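Local coordinates for protein 4-carboxymuconolactone decarboxylase (Sinorhizobium meliloti, PDB 4G9Q) that is a trimeric, all-helical member of the carboxymuconolactone decarboxylase family, linked to benzoate degradation and possibly having peroxiredoxin activity, at residues Arg73-Ile81 and Gln99-Ile110; Ala83-Pro91 and Ser121-Pro132. All coordinates share one frame; numbering follows the deposited sequence.

Interaction 1 (Arg73-Ile81 and Gln99-Ile110); sequences RRDRSLVTI and QALENGVKPSEI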
loop_
_atom_site.group_PDB
_atom_site.type_symbol
_atom_site.label_atom_id
_atom_site.label_comp_id
_atom_site.label_asym_id
_atom_site.label_seq_id
_atom_site.Cartn_x
_atom_site.Cartn_y
_atom_site.Cartn_z
ATOM N N ARG A 73 -9.066 -9.822 -23.842
ATOM C CA ARG A 73 -7.868 -10.267 -23.120
ATOM C C ARG A 73 -6.741 -9.237 -23.167
ATOM O O ARG A 73 -5.992 -9.094 -22.204
ATOM C CB ARG A 73 -7.366 -11.605 -23.659
ATOM C CG ARG A 73 -8.167 -12.815 -23.210
ATOM C CD ARG A 73 -7.575 -14.110 -23.783
ATOM N NE ARG A 73 -7.658 -14.156 -25.246
ATOM C CZ ARG A 73 -6.613 -14.191 -26.075
ATOM N NH1 ARG A 73 -5.372 -14.204 -25.608
ATOM N NH2 ARG A 73 -6.812 -14.227 -27.386
ATOM N N ARG A 74 -6.626 -8.539 -24.295
ATOM C CA ARG A 74 -5.634 -7.478 -24.458
ATOM C C ARG A 74 -5.835 -6.385 -23.404
ATOM O O ARG A 74 -4.884 -5.994 -22.715
ATOM C CB ARG A 74 -5.694 -6.905 -25.880
ATOM C CG ARG A 74 -4.663 -5.811 -26.199
ATOM C CD ARG A 74 -5.185 -4.435 -25.831
ATOM N NE ARG A 74 -4.394 -3.348 -26.414
ATOM C CZ ARG A 74 -4.737 -2.066 -26.348
ATOM N NH1 ARG A 74 -5.850 -1.702 -25.722
ATOM N NH2 ARG A 74 -3.967 -1.144 -26.912
ATOM N N ASP A 75 -7.071 -5.903 -23.276
ATOM C CA ASP A 75 -7.379 -4.850 -22.309
ATOM C C ASP A 75 -7.224 -5.355 -20.881
ATOM O O ASP A 75 -6.732 -4.628 -20.023
ATOM C CB ASP A 75 -8.791 -4.299 -22.510
ATOM C CG ASP A 75 -8.915 -3.423 -23.744
ATOM O OD1 ASP A 75 -7.906 -2.831 -24.179
ATOM O OD2 ASP A 75 -10.036 -3.321 -24.283
ATOM N N ARG A 76 -7.641 -6.595 -20.632
ATOM C CA ARG A 76 -7.456 -7.200 -19.305
ATOM C C ARG A 76 -5.976 -7.290 -18.927
ATOM O O ARG A 76 -5.611 -7.084 -17.768
ATOM C CB ARG A 76 -8.128 -8.573 -19.213
ATOM C CG ARG A 76 -9.630 -8.482 -19.078
ATOM C CD ARG A 76 -10.297 -9.851 -18.986
ATOM N NE ARG A 76 -11.729 -9.681 -19.219
ATOM C CZ ARG A 76 -12.616 -9.380 -18.276
ATOM N NH1 ARG A 76 -12.237 -9.247 -17.005
ATOM N NH2 ARG A 76 -13.890 -9.222 -18.603
ATOM N N SER A 77 -5.127 -7.586 -19.907
ATOM C CA SER A 77 -3.684 -7.613 -19.667
ATOM C C SER A 77 -3.144 -6.238 -19.257
ATOM O O SER A 77 -2.349 -6.142 -18.322
ATOM C CB SER A 77 -2.934 -8.159 -20.883
ATOM O OG SER A 77 -3.072 -9.569 -20.981
ATOM N N LEU A 78 -3.585 -5.179 -19.940
ATOM C CA LEU A 78 -3.193 -3.817 -19.570
ATOM C C LEU A 78 -3.647 -3.455 -18.158
ATOM O O LEU A 78 -2.883 -2.879 -17.382
ATOM C CB LEU A 78 -3.732 -2.793 -20.573
ATOM C CG LEU A 78 -2.946 -2.636 -21.877
ATOM C CD1 LEU A 78 -3.755 -1.787 -22.847
ATOM C CD2 LEU A 78 -1.566 -2.025 -21.631
ATOM N N VAL A 79 -4.891 -3.801 -17.834
ATOM C CA VAL A 79 -5.456 -3.559 -16.503
ATOM C C VAL A 79 -4.667 -4.306 -15.423
ATOM O O VAL A 79 -4.379 -3.757 -14.351
ATOM C CB VAL A 79 -6.947 -3.963 -16.459
ATOM C CG1 VAL A 79 -7.480 -3.991 -15.029
ATOM C CG2 VAL A 79 -7.776 -3.002 -17.315
ATOM N N THR A 80 -4.318 -5.553 -15.720
ATOM C CA THR A 80 -3.598 -6.403 -14.771
ATOM C C THR A 80 -2.177 -5.885 -14.536
ATOM O O THR A 80 -1.734 -5.781 -13.388
ATOM C CB THR A 80 -3.571 -7.866 -15.237
ATOM O OG1 THR A 80 -4.914 -8.296 -15.496
ATOM C CG2 THR A 80 -2.956 -8.772 -14.159
ATOM N N ILE A 81 -1.473 -5.549 -15.620
ATOM C CA ILE A 81 -0.127 -4.980 -15.488
ATOM C C ILE A 81 -0.161 -3.706 -14.639
ATOM O O ILE A 81 0.652 -3.541 -13.718
ATOM C CB ILE A 81 0.533 -4.735 -16.866
ATOM C CG1 ILE A 81 0.943 -6.078 -17.485
ATOM C CG2 ILE A 81 1.745 -3.811 -16.739
ATOM C CD1 ILE A 81 1.404 -5.945 -18.922
ATOM N N GLN A 99 2.261 -12.818 -20.733
ATOM C CA GLN A 99 0.869 -13.047 -21.114
ATOM C C GLN A 99 0.306 -11.865 -21.889
ATOM O O GLN A 99 -0.441 -12.052 -22.848
ATOM C CB GLN A 99 0.001 -13.325 -19.888
ATOM C CG GLN A 99 0.121 -14.737 -19.332
ATOM C CD GLN A 99 -0.341 -15.810 -20.307
ATOM O OE1 GLN A 99 -1.444 -15.744 -20.856
ATOM N NE2 GLN A 99 0.506 -16.810 -20.519
ATOM N N ALA A 100 0.664 -10.648 -21.477
ATOM C CA ALA A 100 0.197 -9.447 -22.173
ATOM C C ALA A 100 0.658 -9.438 -23.630
ATOM O O ALA A 100 -0.125 -9.154 -24.540
ATOM C CB ALA A 100 0.670 -8.191 -21.452
ATOM N N LEU A 101 1.931 -9.766 -23.839
ATOM C CA LEU A 101 2.500 -9.855 -25.184
ATOM C C LEU A 101 1.776 -10.912 -26.021
ATOM O O LEU A 101 1.439 -10.670 -27.183
ATOM C CB LEU A 101 4.002 -10.145 -25.108
ATOM C CG LEU A 101 4.876 -9.050 -24.483
ATOM C CD1 LEU A 101 6.262 -9.583 -24.185
ATOM C CD2 LEU A 101 4.955 -7.827 -25.397
ATOM N N GLU A 102 1.518 -12.070 -25.413
ATOM C CA GLU A 102 0.736 -13.132 -26.058
ATOM C C GLU A 102 -0.679 -12.645 -26.413
ATOM O O GLU A 102 -1.219 -12.995 -27.468
ATOM C CB GLU A 102 0.678 -14.367 -25.152
ATOM C CG GLU A 102 0.182 -15.644 -25.833
ATOM C CD GLU A 102 1.173 -16.226 -26.839
ATOM O OE1 GLU A 102 2.378 -15.882 -26.796
ATOM O OE2 GLU A 102 0.737 -17.042 -27.680
ATOM N N ASN A 103 -1.252 -11.814 -25.541
ATOM C CA ASN A 103 -2.592 -11.258 -25.740
ATOM C C ASN A 103 -2.663 -10.066 -26.698
ATOM O O ASN A 103 -3.747 -9.524 -26.947
ATOM C CB ASN A 103 -3.224 -10.890 -24.396
ATOM C CG ASN A 103 -3.564 -12.109 -23.558
ATOM O OD1 ASN A 103 -3.638 -13.227 -24.068
ATOM N ND2 ASN A 103 -3.771 -11.897 -22.266
ATOM N N GLY A 104 -1.513 -9.659 -27.222
ATOM C CA GLY A 104 -1.466 -8.638 -28.261
ATOM C C GLY A 104 -1.167 -7.228 -27.794
ATOM O O GLY A 104 -1.278 -6.283 -28.577
ATOM N N VAL A 105 -0.803 -7.076 -26.521
ATOM C CA VAL A 105 -0.258 -5.804 -26.040
ATOM C C VAL A 105 1.135 -5.664 -26.652
ATOM O O VAL A 105 1.934 -6.603 -26.605
ATOM C CB VAL A 105 -0.174 -5.729 -24.490
ATOM C CG1 VAL A 105 0.368 -4.373 -24.043
ATOM C CG2 VAL A 105 -1.545 -5.966 -23.851
ATOM N N LYS A 106 1.406 -4.508 -27.253
ATOM C CA LYS A 106 2.703 -4.256 -27.878
ATOM C C LYS A 106 3.776 -4.013 -26.821
ATOM O O LYS A 106 3.480 -3.449 -25.764
ATOM C CB LYS A 106 2.624 -3.035 -28.796
ATOM C CG LYS A 106 1.671 -3.178 -29.973
ATOM C CD LYS A 106 1.623 -1.869 -30.745
ATOM C CE LYS A 106 0.614 -1.910 -31.877
ATOM N NZ LYS A 106 0.641 -0.613 -32.613
ATOM N N PRO A 107 5.031 -4.422 -27.101
ATOM C CA PRO A 107 6.127 -4.074 -26.194
ATOM C C PRO A 107 6.153 -2.576 -25.865
ATOM O O PRO A 107 6.392 -2.200 -24.712
ATOM C CB PRO A 107 7.370 -4.457 -26.996
ATOM C CG PRO A 107 6.916 -5.605 -27.839
ATOM C CD PRO A 107 5.484 -5.312 -28.192
ATOM N N SER A 108 5.882 -1.740 -26.865
ATOM C CA SER A 108 5.906 -0.284 -26.688
ATOM C C SER A 108 4.819 0.188 -25.718
ATOM O O SER A 108 5.005 1.177 -25.005
ATOM C CB SER A 108 5.778 0.430 -28.036
ATOM O OG SER A 108 4.555 0.114 -28.677
ATOM N N GLU A 109 3.696 -0.527 -25.692
ATOM C CA GLU A 109 2.588 -0.203 -24.786
ATOM C C GLU A 109 2.918 -0.571 -23.332
ATOM O O GLU A 109 2.586 0.173 -22.405
ATOM C CB GLU A 109 1.298 -0.866 -25.264
ATOM C CG GLU A 109 0.740 -0.215 -26.538
ATOM C CD GLU A 109 -0.408 -0.991 -27.151
ATOM O OE1 GLU A 109 -0.403 -2.235 -27.066
ATOM O OE2 GLU A 109 -1.314 -0.350 -27.729
ATOM N N ILE A 110 3.591 -1.705 -23.145
ATOM C CA ILE A 110 4.078 -2.104 -21.822
ATOM C C ILE A 110 5.124 -1.094 -21.355
ATOM O O ILE A 110 5.066 -0.606 -20.226
ATOM C CB ILE A 110 4.657 -3.548 -21.827
ATOM C CG1 ILE A 110 3.551 -4.544 -22.192
ATOM C CG2 ILE A 110 5.313 -3.886 -20.476
ATOM C CD1 ILE A 110 3.983 -6.005 -22.226
HETATM O O HOH W 1 -2.252 -3.651 -28.344
#
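Arg74 and Glu109 meet in a salt bridge, with NH2 of Arg74 2.9 Å from OE2 of Glu109. The two side chains cross at about a right angle. The carboxylate oxygen lies near the guanidinium plane, but the donor comes from above the carboxylate plane, 44° out of it. The bond is bent. CG of Arg74 is anti to the backbone N and the chain turns at chi2 (-88°), which carries the guanidinium across to the Glu109 side. NH1 of Arg74 also binds OD1 of Asp75, which lies in the guanidinium plane, and one face of the group lies over CD1 of Leu78. A water accepts from NE of Arg74 and donates to O of Gly104 and OE1 of Glu109. That same OE1 takes the N-H of Lys106 at the N-cap.

Asn103 points at the other helix. Its ND2 gives a fairly straight hydrogen bond to OG of Ser77, 2.7 Å long and close to the amide plane. CB of Ser77 also rests on Ala100. CD1 of Ile81 presses on CB of Ala100 at 3.5 Å, a tight pair. Val105 fits its CG2 against CG of Arg74 and its CG1 against CD2 of Leu78.

Helix 93-102 ends in a Schellman motif at Gly104. Helix 73-86 packs on its last turn, on Val105 and on the start of helix 107-120. Helix 200-213 flanks Arg74 and Asp75, where Asp202 and Arg201 extend the salt bridges, and helix 130-139 packs on Ile110.

Interaction 2 (Ala83-Pro91 and Ser121-Pro132); sequences ALIARGEAP and SGWGKAMATVGP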
loop_
_atom_site.group_PDB
_atom_site.type_symbol
_atom_site.label_atom_id
_atom_site.label_comp_id
_atom_site.label_asym_id
_atom_site.label_seq_id
_atom_site.Cartn_x
_atom_site.Cartn_y
_atom_site.Cartn_z
ATOM N N ALA A 83 -2.351 -2.817 -12.370
ATOM C CA ALA A 83 -2.627 -3.196 -10.978
ATOM C C ALA A 83 -1.379 -3.717 -10.254
ATOM O O ALA A 83 -1.083 -3.300 -9.122
ATOM C CB ALA A 83 -3.742 -4.227 -10.919
ATOM N N LEU A 84 -0.650 -4.620 -10.911
ATOM C CA LEU A 84 0.560 -5.215 -10.331
ATOM C C LEU A 84 1.633 -4.168 -10.083
ATOM O O LEU A 84 2.294 -4.189 -9.044
ATOM C CB LEU A 84 1.105 -6.330 -11.225
ATOM C CG LEU A 84 0.196 -7.551 -11.404
ATOM C CD1 LEU A 84 0.763 -8.465 -12.466
ATOM C CD2 LEU A 84 -0.009 -8.311 -10.107
ATOM N N ILE A 85 1.800 -3.247 -11.032
ATOM C CA ILE A 85 2.751 -2.144 -10.861
ATOM C C ILE A 85 2.349 -1.266 -9.675
ATOM O O ILE A 85 3.160 -1.030 -8.775
ATOM C CB ILE A 85 2.908 -1.287 -12.138
ATOM C CG1 ILE A 85 3.510 -2.132 -13.265
ATOM C CG2 ILE A 85 3.803 -0.041 -11.865
ATOM C CD1 ILE A 85 3.473 -1.466 -14.633
ATOM N N ALA A 86 1.095 -0.811 -9.672
ATOM C CA ALA A 86 0.607 0.106 -8.636
ATOM C C ALA A 86 0.690 -0.491 -7.228
ATOM O O ALA A 86 0.972 0.223 -6.256
ATOM C CB ALA A 86 -0.828 0.526 -8.946
ATOM N N ARG A 87 0.462 -1.797 -7.129
ATOM C CA ARG A 87 0.386 -2.479 -5.834
ATOM C C ARG A 87 1.711 -3.066 -5.354
ATOM O O ARG A 87 1.754 -3.756 -4.330
ATOM C CB ARG A 87 -0.692 -3.560 -5.867
ATOM C CG ARG A 87 -2.095 -2.997 -5.981
ATOM C CD ARG A 87 -3.133 -4.099 -6.107
ATOM N NE ARG A 87 -3.143 -4.993 -4.948
ATOM C CZ ARG A 87 -3.733 -4.732 -3.784
ATOM N NH1 ARG A 87 -4.367 -3.586 -3.577
ATOM N NH2 ARG A 87 -3.676 -5.626 -2.804
ATOM N N GLY A 88 2.784 -2.787 -6.088
ATOM C CA GLY A 88 4.117 -3.270 -5.718
ATOM C C GLY A 88 4.221 -4.782 -5.764
ATOM O O GLY A 88 4.838 -5.403 -4.895
ATOM N N GLU A 89 3.607 -5.371 -6.782
ATOM C CA GLU A 89 3.657 -6.809 -6.991
ATOM C C GLU A 89 4.441 -7.106 -8.270
ATOM O O GLU A 89 4.083 -7.987 -9.050
ATOM C CB GLU A 89 2.240 -7.385 -7.044
ATOM C CG GLU A 89 1.434 -7.114 -5.768
ATOM C CD GLU A 89 -0.029 -7.517 -5.873
ATOM O OE1 GLU A 89 -0.409 -8.159 -6.874
ATOM O OE2 GLU A 89 -0.804 -7.185 -4.949
ATOM N N ALA A 90 5.529 -6.364 -8.461
ATOM C CA ALA A 90 6.360 -6.484 -9.664
ATOM C C ALA A 90 6.871 -7.893 -10.013
ATOM O O ALA A 90 6.965 -8.204 -11.192
ATOM C CB ALA A 90 7.516 -5.483 -9.633
ATOM N N PRO A 91 7.193 -8.746 -9.010
ATOM C CA PRO A 91 7.636 -10.113 -9.351
ATOM C C PRO A 91 6.684 -10.900 -10.259
ATOM O O PRO A 91 7.147 -11.663 -11.120
ATOM C CB PRO A 91 7.740 -10.793 -7.986
ATOM C CG PRO A 91 8.101 -9.690 -7.067
ATOM C CD PRO A 91 7.374 -8.473 -7.570
ATOM N N SER A 121 1.853 6.197 -10.109
ATOM C CA SER A 121 2.014 5.283 -8.978
ATOM C C SER A 121 3.243 5.640 -8.148
ATOM O O SER A 121 3.272 5.410 -6.935
ATOM C CB SER A 121 2.080 3.831 -9.447
ATOM O OG SER A 121 0.881 3.465 -10.117
ATOM N N GLY A 122 4.250 6.215 -8.791
ATOM C CA GLY A 122 5.471 6.613 -8.085
ATOM C C GLY A 122 6.698 5.999 -8.721
ATOM O O GLY A 122 6.633 4.902 -9.278
ATOM N N TRP A 123 7.821 6.707 -8.631
ATOM C CA TRP A 123 9.033 6.319 -9.343
ATOM C C TRP A 123 9.511 4.926 -8.959
ATOM O O TRP A 123 9.902 4.141 -9.823
ATOM C CB TRP A 123 10.145 7.342 -9.106
ATOM C CG TRP A 123 10.779 7.802 -10.376
ATOM C CD1 TRP A 123 11.988 7.420 -10.880
ATOM C CD2 TRP A 123 10.228 8.730 -11.311
ATOM N NE1 TRP A 123 12.227 8.056 -12.076
ATOM C CE2 TRP A 123 11.163 8.870 -12.362
ATOM C CE3 TRP A 123 9.034 9.465 -11.361
ATOM C CZ2 TRP A 123 10.941 9.712 -13.458
ATOM C CZ3 TRP A 123 8.814 10.305 -12.447
ATOM C CH2 TRP A 123 9.766 10.420 -13.483
ATOM N N GLY A 124 9.456 4.619 -7.663
ATOM C CA GLY A 124 9.913 3.329 -7.144
ATOM C C GLY A 124 9.091 2.152 -7.634
ATOM O O GLY A 124 9.629 1.063 -7.875
ATOM N N LYS A 125 7.787 2.370 -7.785
ATOM C CA LYS A 125 6.883 1.350 -8.323
ATOM C C LYS A 125 7.218 1.033 -9.783
ATOM O O LYS A 125 7.210 -0.133 -10.193
ATOM C CB LYS A 125 5.419 1.787 -8.180
ATOM C CG LYS A 125 4.910 1.840 -6.730
ATOM C CD LYS A 125 4.689 0.437 -6.159
ATOM C CE LYS A 125 4.134 0.476 -4.740
ATOM N NZ LYS A 125 5.198 0.717 -3.716
ATOM N N ALA A 126 7.523 2.067 -10.562
ATOM C CA ALA A 126 7.942 1.867 -11.948
ATOM C C ALA A 126 9.307 1.194 -12.013
ATOM O O ALA A 126 9.516 0.270 -12.800
ATOM C CB ALA A 126 7.959 3.183 -12.700
HETATM N N MSE A 127 10.232 1.645 -11.170
HETATM C CA MSE A 127 11.591 1.100 -11.180
HETATM C C MSE A 127 11.621 -0.385 -10.839
HETATM O O MSE A 127 12.429 -1.134 -11.377
HETATM C CB MSE A 127 12.501 1.884 -10.234
HETATM C CG MSE A 127 13.013 3.199 -10.810
HETATM SE SE MSE A 127 14.022 2.933 -12.472
HETATM C CE MSE A 127 15.307 1.611 -11.846
ATOM N N ALA A 128 10.716 -0.807 -9.956
ATOM C CA ALA A 128 10.630 -2.203 -9.543
ATOM C C ALA A 128 10.306 -3.149 -10.700
ATOM O O ALA A 128 10.618 -4.340 -10.636
ATOM C CB ALA A 128 9.606 -2.360 -8.423
ATOM N N THR A 129 9.696 -2.617 -11.759
ATOM C CA THR A 129 9.303 -3.423 -12.919
ATOM C C THR A 129 10.477 -3.811 -13.820
ATOM O O THR A 129 10.361 -4.737 -14.628
ATOM C CB THR A 129 8.257 -2.699 -13.801
ATOM O OG1 THR A 129 8.901 -1.670 -14.567
ATOM C CG2 THR A 129 7.143 -2.090 -12.949
ATOM N N VAL A 130 11.595 -3.096 -13.691
ATOM C CA VAL A 130 12.700 -3.229 -14.638
ATOM C C VAL A 130 13.230 -4.662 -14.734
ATOM O O VAL A 130 13.311 -5.213 -15.827
ATOM C CB VAL A 130 13.834 -2.199 -14.364
ATOM C CG1 VAL A 130 15.056 -2.486 -15.239
ATOM C CG2 VAL A 130 13.327 -0.776 -14.600
ATOM N N GLY A 131 13.552 -5.272 -13.598
ATOM C CA GLY A 131 14.023 -6.663 -13.577
ATOM C C GLY A 131 13.044 -7.665 -14.174
ATOM O O GLY A 131 13.394 -8.374 -15.127
ATOM N N PRO A 132 11.818 -7.742 -13.618
ATOM C CA PRO A 132 10.808 -8.684 -14.111
ATOM C C PRO A 132 10.420 -8.492 -15.586
ATOM O O PRO A 132 10.324 -9.477 -16.325
ATOM C CB PRO A 132 9.609 -8.419 -13.198
ATOM C CG PRO A 132 10.215 -7.934 -11.923
ATOM C CD PRO A 132 11.399 -7.109 -12.351
HETATM O O HOH W 2 5.831 -2.035 -8.796
#
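CG1 of Ile85 packs on the methyl CG2 of Thr129 at 3.6 Å, in the tight part of this contact. Thr129 turns OG1 between its backbone N and carbonyl carbon (chi1 76°). This leaves CG2 facing Ile85, while OG1 donates to O of Ala126, in the carbonyl plane, at 2.7 Å. That carbonyl also accepts from N of Thr129. Leu93 and Leu117 of the flanking helices touch Ile85 as well. Further on, CB of Ala90 points at the other segment and sits 3.5 Å from O of Ala128. The ring of Pro132 lies against the backbone of Ala90, with CB 3.3 Å from the carbonyl O. At the other end, CB of Ala86 meets OG of Ser121 at 3.6 Å.

Helix 73-86 ends here in a Schellman motif. Gly88 is its C-prime residue, with N of Glu89 bonded to O of Leu84 and N of Gly88 to O of Ile85. The positive phi of Gly88 suits glycine.

Gly88 and Pro91 lie on the exposed side. Lys125, partly exposed, runs along the Gly88 edge toward the subunit interface. No direct hydrogen bond joins the two segments; a water donates to both O of Ile85 and O of Lys125. The Lys125 chain bends at chi2 (-73°) and again at chi4. CD is 3.4 Å from O of Ile85, and CE is 3.5 Å from O of Ala86. NZ forms a salt bridge with Glu89 of a second subunit. Glu89 of this chain receives Lys125 of the third subunit in turn, while its OE2 also accepts from NE of Arg87, whose NH1 bonds O of Ser213.

In the fold
Interactions 1 and 2 share helix 73-86. Residues 73-81 hold its first part and residues 83-91 its end and the loop beyond. The partner segments also follow one another: helix 107-120 starts within 99-110, and helix 123-127 comes next. The two contacts cross along the chain, and their centres lie about 16 Å apart. Interaction 1 is the more buried and stays within one subunit. It combines an apolar core with a direct salt bridge and an amide-hydroxyl bond. Interaction 2 is partly buried and relies on van der Waals packing and a water between carbonyls. Its Lys125 and Glu89 pair with other subunits of the trimer.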